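Local coordinates for protein porin B (Pseudomonas putida, PDB 4GEY) that probably forms a carbohydrate-selective beta-barrel channel through the outer membrane, through which glucose and probably related sugars reach the periplasm, at residues F165-F170 against E389-L394; Y329-L334 against G351-H356. The protein carries 2 engineered substitutions. One frame throughout, in Å; residues are numbered along the deposited sequence.

Interaction 1. Residues F165-F170 against E389-L394. With DMU (decyl-beta-D-maltopyranoside), chain L; C8E ((hydroxyethyloxy)tri(ethyloxy)octane), chain D; C8E ((hydroxyethyloxy)tri(ethyloxy)octane), chain F.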
loop_
_atom_site.group_PDB
_atom_site.type_symbol
_atom_site.label_atom_id
_atom_site.label_comp_id
_atom_site.label_asym_id
_atom_site.label_seq_id
_atom_site.Cartn_x
_atom_site.Cartn_y
_atom_site.Cartn_z
ATOM N N PHE A 165 4.356 -8.557 4.078
ATOM C CA PHE A 165 5.452 -7.883 4.777
ATOM C C PHE A 165 4.871 -6.878 5.781
ATOM O O PHE A 165 3.715 -6.499 5.678
ATOM C CB PHE A 165 6.388 -7.168 3.793
ATOM C CG PHE A 165 7.301 -8.091 3.024
ATOM C CD1 PHE A 165 6.874 -8.697 1.844
ATOM C CD2 PHE A 165 8.600 -8.334 3.467
ATOM C CE1 PHE A 165 7.713 -9.545 1.134
ATOM C CE2 PHE A 165 9.451 -9.189 2.763
ATOM C CZ PHE A 165 9.010 -9.791 1.597
ATOM N N GLN A 166 5.656 -6.462 6.766
ATOM C CA GLN A 166 5.175 -5.462 7.701
ATOM C C GLN A 166 5.538 -4.063 7.208
ATOM O O GLN A 166 4.800 -3.091 7.423
ATOM C CB GLN A 166 5.749 -5.698 9.098
ATOM C CG GLN A 166 5.198 -4.732 10.145
ATOM C CD GLN A 166 5.374 -5.234 11.563
ATOM O OE1 GLN A 166 5.067 -6.390 11.873
ATOM N NE2 GLN A 166 5.883 -4.372 12.433
ATOM N N ASN A 167 6.690 -3.974 6.551
ATOM C CA ASN A 167 7.195 -2.713 6.049
ATOM C C ASN A 167 6.407 -2.233 4.819
ATOM O O ASN A 167 6.195 -2.989 3.876
ATOM C CB ASN A 167 8.666 -2.872 5.707
ATOM C CG ASN A 167 9.346 -1.555 5.437
ATOM O OD1 ASN A 167 9.145 -0.935 4.391
ATOM N ND2 ASN A 167 10.175 -1.128 6.370
ATOM N N LEU A 168 5.995 -0.969 4.841
ATOM C CA LEU A 168 5.142 -0.389 3.803
ATOM C C LEU A 168 5.693 -0.592 2.414
ATOM O O LEU A 168 4.936 -0.844 1.489
ATOM C CB LEU A 168 4.936 1.112 4.034
ATOM C CG LEU A 168 3.514 1.676 3.983
ATOM C CD1 LEU A 168 3.560 3.159 3.669
ATOM C CD2 LEU A 168 2.621 0.935 3.013
ATOM N N ALA A 169 7.009 -0.488 2.272
ATOM C CA ALA A 169 7.658 -0.609 0.974
ATOM C C ALA A 169 7.367 -1.942 0.279
ATOM O O ALA A 169 7.570 -2.065 -0.937
ATOM C CB ALA A 169 9.153 -0.436 1.131
ATOM N N PHE A 170 6.923 -2.941 1.044
ATOM C CA PHE A 170 6.669 -4.273 0.488
ATOM C C PHE A 170 5.218 -4.694 0.645
ATOM O O PHE A 170 4.890 -5.881 0.618
ATOM C CB PHE A 170 7.587 -5.329 1.125
ATOM C CG PHE A 170 9.008 -4.912 1.191
ATOM C CD1 PHE A 170 9.773 -4.837 0.043
ATOM C CD2 PHE A 170 9.582 -4.573 2.399
ATOM C CE1 PHE A 170 11.098 -4.424 0.102
ATOM C CE2 PHE A 170 10.896 -4.170 2.464
ATOM C CZ PHE A 170 11.654 -4.083 1.311
ATOM N N GLU A 389 16.356 6.779 0.808
ATOM C CA GLU A 389 16.015 5.921 1.931
ATOM C C GLU A 389 15.976 4.492 1.425
ATOM O O GLU A 389 15.447 4.221 0.338
ATOM C CB GLU A 389 14.647 6.309 2.488
ATOM C CG GLU A 389 14.079 5.367 3.540
ATOM C CD GLU A 389 12.668 5.767 4.013
ATOM O OE1 GLU A 389 11.811 4.872 4.161
ATOM O OE2 GLU A 389 12.410 6.970 4.241
ATOM N N TYR A 390 16.549 3.577 2.200
ATOM C CA TYR A 390 16.473 2.161 1.867
ATOM C C TYR A 390 15.708 1.418 2.954
ATOM O O TYR A 390 15.792 1.771 4.134
ATOM C CB TYR A 390 17.871 1.555 1.683
ATOM C CG TYR A 390 18.602 2.082 0.468
ATOM C CD1 TYR A 390 19.199 3.338 0.485
ATOM C CD2 TYR A 390 18.705 1.323 -0.692
ATOM C CE1 TYR A 390 19.875 3.827 -0.619
ATOM C CE2 TYR A 390 19.382 1.802 -1.801
ATOM C CZ TYR A 390 19.962 3.058 -1.757
ATOM O OH TYR A 390 20.624 3.554 -2.843
ATOM N N ASN A 391 14.951 0.400 2.554
ATOM C CA ASN A 391 14.252 -0.444 3.514
ATOM C C ASN A 391 14.536 -1.887 3.194
ATOM O O ASN A 391 14.659 -2.252 2.017
ATOM C CB ASN A 391 12.739 -0.233 3.457
ATOM C CG ASN A 391 12.295 1.088 4.061
ATOM O OD1 ASN A 391 11.692 1.125 5.142
ATOM N ND2 ASN A 391 12.562 2.179 3.352
ATOM N N ALA A 392 14.627 -2.712 4.234
ATOM C CA ALA A 392 14.717 -4.149 4.039
ATOM C C ALA A 392 13.969 -4.903 5.130
ATOM O O ALA A 392 13.985 -4.511 6.304
ATOM C CB ALA A 392 16.165 -4.599 3.961
ATOM N N GLU A 393 13.309 -5.988 4.736
ATOM C CA GLU A 393 12.632 -6.846 5.695
ATOM C C GLU A 393 12.955 -8.317 5.450
ATOM O O GLU A 393 13.008 -8.789 4.315
ATOM C CB GLU A 393 11.118 -6.604 5.646
ATOM C CG GLU A 393 10.284 -7.437 6.636
ATOM C CD GLU A 393 8.791 -7.062 6.630
ATOM O OE1 GLU A 393 8.456 -5.939 6.184
ATOM O OE2 GLU A 393 7.951 -7.888 7.064
ATOM N N LEU A 394 13.197 -9.040 6.527
ATOM C CA LEU A 394 13.252 -10.490 6.459
ATOM C C LEU A 394 12.197 -11.010 7.435
ATOM O O LEU A 394 12.155 -10.577 8.592
ATOM C CB LEU A 394 14.642 -10.987 6.834
ATOM C CG LEU A 394 14.734 -12.447 7.262
ATOM C CD1 LEU A 394 14.403 -13.347 6.084
ATOM C CD2 LEU A 394 16.112 -12.778 7.871
HETATM C C1 DMU L . 23.699 6.938 0.068
HETATM C C2 DMU L . 23.671 8.375 -0.095
HETATM C C3 DMU L . 24.909 9.191 0.024
HETATM C C4 DMU L . 26.222 8.394 -0.158
HETATM O O5 DMU L . 26.070 7.061 0.607
HETATM C C6 DMU L . 24.994 6.261 0.079
HETATM O O7 DMU L . 24.906 10.251 -0.961
HETATM O O16 DMU L . 24.969 5.004 0.772
HETATM C C18 DMU L . 24.951 3.801 0.002
HETATM C C19 DMU L . 24.536 2.489 0.719
HETATM C C22 DMU L . 23.155 1.812 0.392
HETATM C C25 DMU L . 22.832 0.531 1.166
HETATM C C28 DMU L . 21.426 -0.037 1.173
HETATM C C31 DMU L . 21.057 -0.938 2.334
HETATM C C34 DMU L . 19.801 -1.780 2.265
HETATM C C37 DMU L . 19.015 -2.000 3.520
HETATM O O49 DMU L . 22.857 6.383 -1.029
HETATM O O55 DMU L . 22.575 8.897 0.741
HETATM C C57 DMU L . 27.334 9.051 0.252
HETATM O O61 DMU L . 28.340 8.292 0.828
HETATM C C5 DMU L . 25.887 12.399 -1.424
HETATM C C7 DMU L . 27.182 12.794 -0.968
HETATM C C8 DMU L . 27.184 13.356 0.388
HETATM C C9 DMU L . 26.636 12.359 1.447
HETATM O O1 DMU L . 25.480 11.534 0.862
HETATM C C10 DMU L . 25.062 11.579 -0.524
HETATM O O2 DMU L . 28.487 13.700 0.760
HETATM O O3 DMU L . 26.031 11.732 -2.725
HETATM O O4 DMU L . 27.689 13.794 -1.904
HETATM C C11 DMU L . 26.206 12.985 2.526
HETATM O O6 DMU L . 25.699 12.217 3.558
HETATM C C1 C8E D . 9.936 -10.738 16.533
HETATM C C2 C8E D . 11.321 -10.197 16.187
HETATM C C3 C8E D . 12.298 -11.340 15.924
HETATM C C4 C8E D . 12.856 -11.230 14.507
HETATM C C5 C8E D . 12.262 -12.277 13.557
HETATM C C6 C8E D . 13.328 -13.075 12.801
HETATM C C7 C8E D . 12.870 -13.467 11.398
HETATM C C8 C8E D . 14.061 -13.862 10.531
HETATM O O9 C8E D . 14.235 -15.270 10.443
HETATM C C10 C8E D . 14.153 -15.794 9.124
HETATM C C11 C8E D . 15.075 -17.009 8.937
HETATM O O12 C8E D . 14.844 -18.048 9.879
HETATM C C13 C8E D . 15.014 -19.348 9.319
HETATM C C14 C8E D . 14.231 -20.427 10.086
HETATM O O15 C8E D . 14.846 -21.702 9.971
HETATM C C16 C8E D . 13.974 -22.718 9.500
HETATM C C17 C8E D . 13.782 -23.846 10.519
HETATM O O18 C8E D . 12.896 -24.836 10.011
HETATM C C19 C8E D . 13.464 -26.122 9.827
HETATM C C20 C8E D . 12.363 -27.169 9.974
HETATM O O21 C8E D . 12.829 -28.337 10.615
HETATM C C7 C8E F . 16.617 -7.155 7.006
HETATM C C8 C8E F . 17.259 -7.261 8.386
HETATM O O9 C8E F . 18.658 -7.320 8.223
HETATM C C10 C8E F . 19.383 -6.594 9.193
HETATM C C11 C8E F . 20.874 -6.656 8.865
HETATM O O12 C8E F . 21.603 -5.822 9.742
HETATM C C13 C8E F . 22.741 -5.283 9.097
HETATM C C14 C8E F . 23.720 -4.648 10.084
HETATM O O15 C8E F . 25.013 -4.714 9.517
HETATM C C16 C8E F . 25.452 -3.495 8.949
HETATM C C17 C8E F . 25.761 -2.470 10.038
HETATM O O18 C8E F . 26.951 -2.845 10.696
HETATM C C19 C8E F . 28.084 -2.157 10.212
HETATM C C20 C8E F . 29.189 -2.276 11.255
HETATM O O21 C8E F . 28.876 -3.323 12.155
#

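Interaction 2. Residues Y329-L334 against G351-H356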
loop_
_atom_site.group_PDB
_atom_site.type_symbol
_atom_site.label_atom_id
_atom_site.label_comp_id
_atom_site.label_asym_id
_atom_site.label_seq_id
_atom_site.Cartn_x
_atom_site.Cartn_y
_atom_site.Cartn_z
ATOM N N TYR A 329 11.323 4.941 -7.464
ATOM C CA TYR A 329 11.469 3.931 -6.417
ATOM C C TYR A 329 11.652 2.539 -7.002
ATOM O O TYR A 329 11.086 2.216 -8.040
ATOM C CB TYR A 329 10.260 3.978 -5.486
ATOM C CG TYR A 329 9.769 2.656 -4.946
ATOM C CD1 TYR A 329 8.841 1.896 -5.644
ATOM C CD2 TYR A 329 10.182 2.199 -3.700
ATOM C CE1 TYR A 329 8.364 0.693 -5.128
ATOM C CE2 TYR A 329 9.705 1.004 -3.171
ATOM C CZ TYR A 329 8.799 0.254 -3.887
ATOM O OH TYR A 329 8.334 -0.942 -3.377
ATOM N N GLN A 330 12.464 1.722 -6.348
ATOM C CA GLN A 330 12.674 0.360 -6.806
ATOM C C GLN A 330 12.524 -0.579 -5.629
ATOM O O GLN A 330 12.757 -0.202 -4.476
ATOM C CB GLN A 330 14.055 0.175 -7.431
ATOM C CG GLN A 330 14.320 1.056 -8.636
ATOM C CD GLN A 330 14.647 2.482 -8.241
ATOM O OE1 GLN A 330 15.373 2.713 -7.280
ATOM N NE2 GLN A 330 14.088 3.444 -8.961
ATOM N N GLN A 331 12.141 -1.813 -5.925
ATOM C CA GLN A 331 12.044 -2.802 -4.886
ATOM C C GLN A 331 12.218 -4.180 -5.480
ATOM O O GLN A 331 11.654 -4.502 -6.523
ATOM C CB GLN A 331 10.708 -2.656 -4.178
ATOM C CG GLN A 331 10.337 -3.769 -3.239
ATOM C CD GLN A 331 9.012 -4.362 -3.624
ATOM O OE1 GLN A 331 8.901 -4.990 -4.671
ATOM N NE2 GLN A 331 7.985 -4.136 -2.805
ATOM N N VAL A 332 13.026 -4.985 -4.810
ATOM C CA VAL A 332 13.291 -6.348 -5.234
ATOM C C VAL A 332 13.180 -7.243 -4.003
ATOM O O VAL A 332 13.526 -6.821 -2.894
ATOM C CB VAL A 332 14.689 -6.426 -5.882
ATOM C CG1 VAL A 332 15.340 -7.741 -5.627
ATOM C CG2 VAL A 332 14.571 -6.197 -7.371
ATOM N N GLY A 333 12.668 -8.455 -4.167
ATOM C CA GLY A 333 12.601 -9.365 -3.035
ATOM C C GLY A 333 12.229 -10.773 -3.430
ATOM O O GLY A 333 12.078 -11.080 -4.620
ATOM N N LEU A 334 12.077 -11.645 -2.440
ATOM C CA LEU A 334 11.653 -13.024 -2.707
ATOM C C LEU A 334 10.815 -13.560 -1.572
ATOM O O LEU A 334 10.871 -13.036 -0.467
ATOM C CB LEU A 334 12.858 -13.939 -2.942
ATOM C CG LEU A 334 13.957 -14.017 -1.871
ATOM C CD1 LEU A 334 13.581 -14.924 -0.696
ATOM C CD2 LEU A 334 15.254 -14.486 -2.504
ATOM N N GLY A 351 12.963 -8.667 1.345
ATOM C CA GLY A 351 12.775 -7.595 0.390
ATOM C C GLY A 351 13.679 -6.401 0.620
ATOM O O GLY A 351 13.982 -6.046 1.755
ATOM N N VAL A 352 14.104 -5.764 -0.464
ATOM C CA VAL A 352 14.919 -4.557 -0.378
ATOM C C VAL A 352 14.241 -3.514 -1.229
ATOM O O VAL A 352 13.786 -3.821 -2.328
ATOM C CB VAL A 352 16.339 -4.738 -0.960
ATOM C CG1 VAL A 352 17.327 -3.808 -0.248
ATOM C CG2 VAL A 352 16.794 -6.179 -0.859
ATOM N N ALA A 353 14.165 -2.288 -0.721
ATOM C CA ALA A 353 13.562 -1.190 -1.459
ATOM C C ALA A 353 14.460 0.014 -1.407
ATOM O O ALA A 353 15.138 0.249 -0.420
ATOM C CB ALA A 353 12.211 -0.839 -0.894
ATOM N N ARG A 354 14.453 0.778 -2.488
ATOM C CA ARG A 354 15.181 2.030 -2.570
ATOM C C ARG A 354 14.165 3.108 -2.898
ATOM O O ARG A 354 13.356 2.946 -3.805
ATOM C CB ARG A 354 16.239 1.939 -3.664
ATOM C CG ARG A 354 16.894 3.246 -4.017
ATOM C CD ARG A 354 17.811 3.098 -5.212
ATOM N NE ARG A 354 18.353 4.402 -5.558
ATOM C CZ ARG A 354 17.873 5.179 -6.522
ATOM N NH1 ARG A 354 16.857 4.762 -7.255
ATOM N NH2 ARG A 354 18.421 6.366 -6.767
ATOM N N ILE A 355 14.186 4.193 -2.135
ATOM C CA ILE A 355 13.265 5.307 -2.335
ATOM C C ILE A 355 14.052 6.588 -2.535
ATOM O O ILE A 355 14.622 7.138 -1.587
ATOM C CB ILE A 355 12.355 5.485 -1.121
ATOM C CG1 ILE A 355 11.613 4.174 -0.832
ATOM C CG2 ILE A 355 11.390 6.629 -1.349
ATOM C CD1 ILE A 355 11.030 4.075 0.576
ATOM N N HIS A 356 14.093 7.071 -3.765
ATOM C CA HIS A 356 14.891 8.255 -4.066
ATOM C C HIS A 356 14.080 9.557 -4.057
ATOM O O HIS A 356 12.967 9.606 -4.576
ATOM C CB HIS A 356 15.610 8.087 -5.400
ATOM C CG HIS A 356 16.427 9.273 -5.794
ATOM N ND1 HIS A 356 16.000 10.195 -6.726
ATOM C CD2 HIS A 356 17.645 9.693 -5.377
ATOM C CE1 HIS A 356 16.922 11.129 -6.868
ATOM N NE2 HIS A 356 17.929 10.850 -6.061
#

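Interaction 1. Residues F165-F170 against E389-L394
E393 OE1 is gripped by two consecutive backbone amides of the loop 165-170. It takes the N-H of N167 at 2.7 Å, on the syn side but out of the carboxylate plane, and a weak second bond from Q166 N. The main bond of Q166 N goes to E393 OE2, at 2.7 Å on the syn lone pair. With CG anti to the backbone N (chi1 -179°) and the chain extended beyond it, E393 stretches from its barrel strand into the loop. The F165 ring stands nearly perpendicular to the carboxylate, presenting its edge, with CD2 3.4 Å from E393 CD. The F170 ring slides past, its CE2 4.0 Å from E393 CB.

Two residues back along the strand, N391 OD1 accepts an N-H from N167 ND2 at 3.0 Å; the two amide planes are 66° apart. N167 ND2 also reaches Q411, and its OD1 closes an Asx turn on A169 N. N391 ND2 in turn donates to E389 OE1. On the far side of the strand, detergent C28 lies over one face of the Y390 ring.

Shortening E393 to an alanine is likely to leave the buried amides of Q166 and N167 without their acceptor and open a gap beside the F165 and F170 rings. A buried carboxylate held by neutral N-H groups thus pins the inward-folded loop to the wall of the porin barrel.

Interaction 2. Residues Y329-L334 against G351-H356
Strands 329-334 and 351-356 run antiparallel, their axes 175° apart and 4.6 Å at closest approach, as the two arms of a beta hairpin in the wall of the porin barrel. Q330 with R354 and V332 with V352 are the hydrogen-bonded pairs, each closed by two backbone bonds; the V352 N to V332 O bond measures 2.7 Å. Y329 with I355, Q331 with A353 and G333 with G351 are non-hydrogen-bonded pairs. At the last of these the two CA atoms come within 3.9 Å, and neither glycine has a side chain to place between the strands.

Y329, Q331, A353 and I355 share the face that meets the loop 165-170. There the Y329 ring leans across the neighbouring strand: its CD2 edge meets CG1 of I355 at 3.8 Å, and CE2 touches CB of A353 at 3.9 Å. The Y329 hydroxyl is bonded to A169 O, which also accepts from Q331 NE2, while OE1 of Q331 is held by N315.

The other face carries V332 and V352, the latter close to a bound decyl maltoside, together with Q330 and R354. These two long side chains lie side by side and point the same way. Q330 bends at chi2 (78°), which turns its amide back toward the extended R354. N328 takes part on the same side, accepting from Q330 NE2 and weakly from R354 NH1. R354 NH1 also donates an N-H to Q330 OE1, which lies in the guanidinium plane although NH1 is tilted from the Q330 carbonyl plane; the modelled separation is doubtfully short.

How the interactions relate
The centres of the two interactions lie 8 Å apart in one region of the barrel wall. Strands 326-337, 347-357 and 388-399 stand side by side there: interaction 2 joins the first two, and interaction 1 sets the third against the loop 165-170. That loop comes first along the chain, then both strands of interaction 2, and 388-399 last. Strand 347-357 bridges the contacts through probable backbone bonds from I355 N to E389 O and A353 N to N391 O. The loop also reaches the hairpin, A169 O meeting Y329 OH and F170 packing against G351, consistent with an inward fold that narrows a sugar channel; the side chain of Q166 is about 10 Å from a bound glucose.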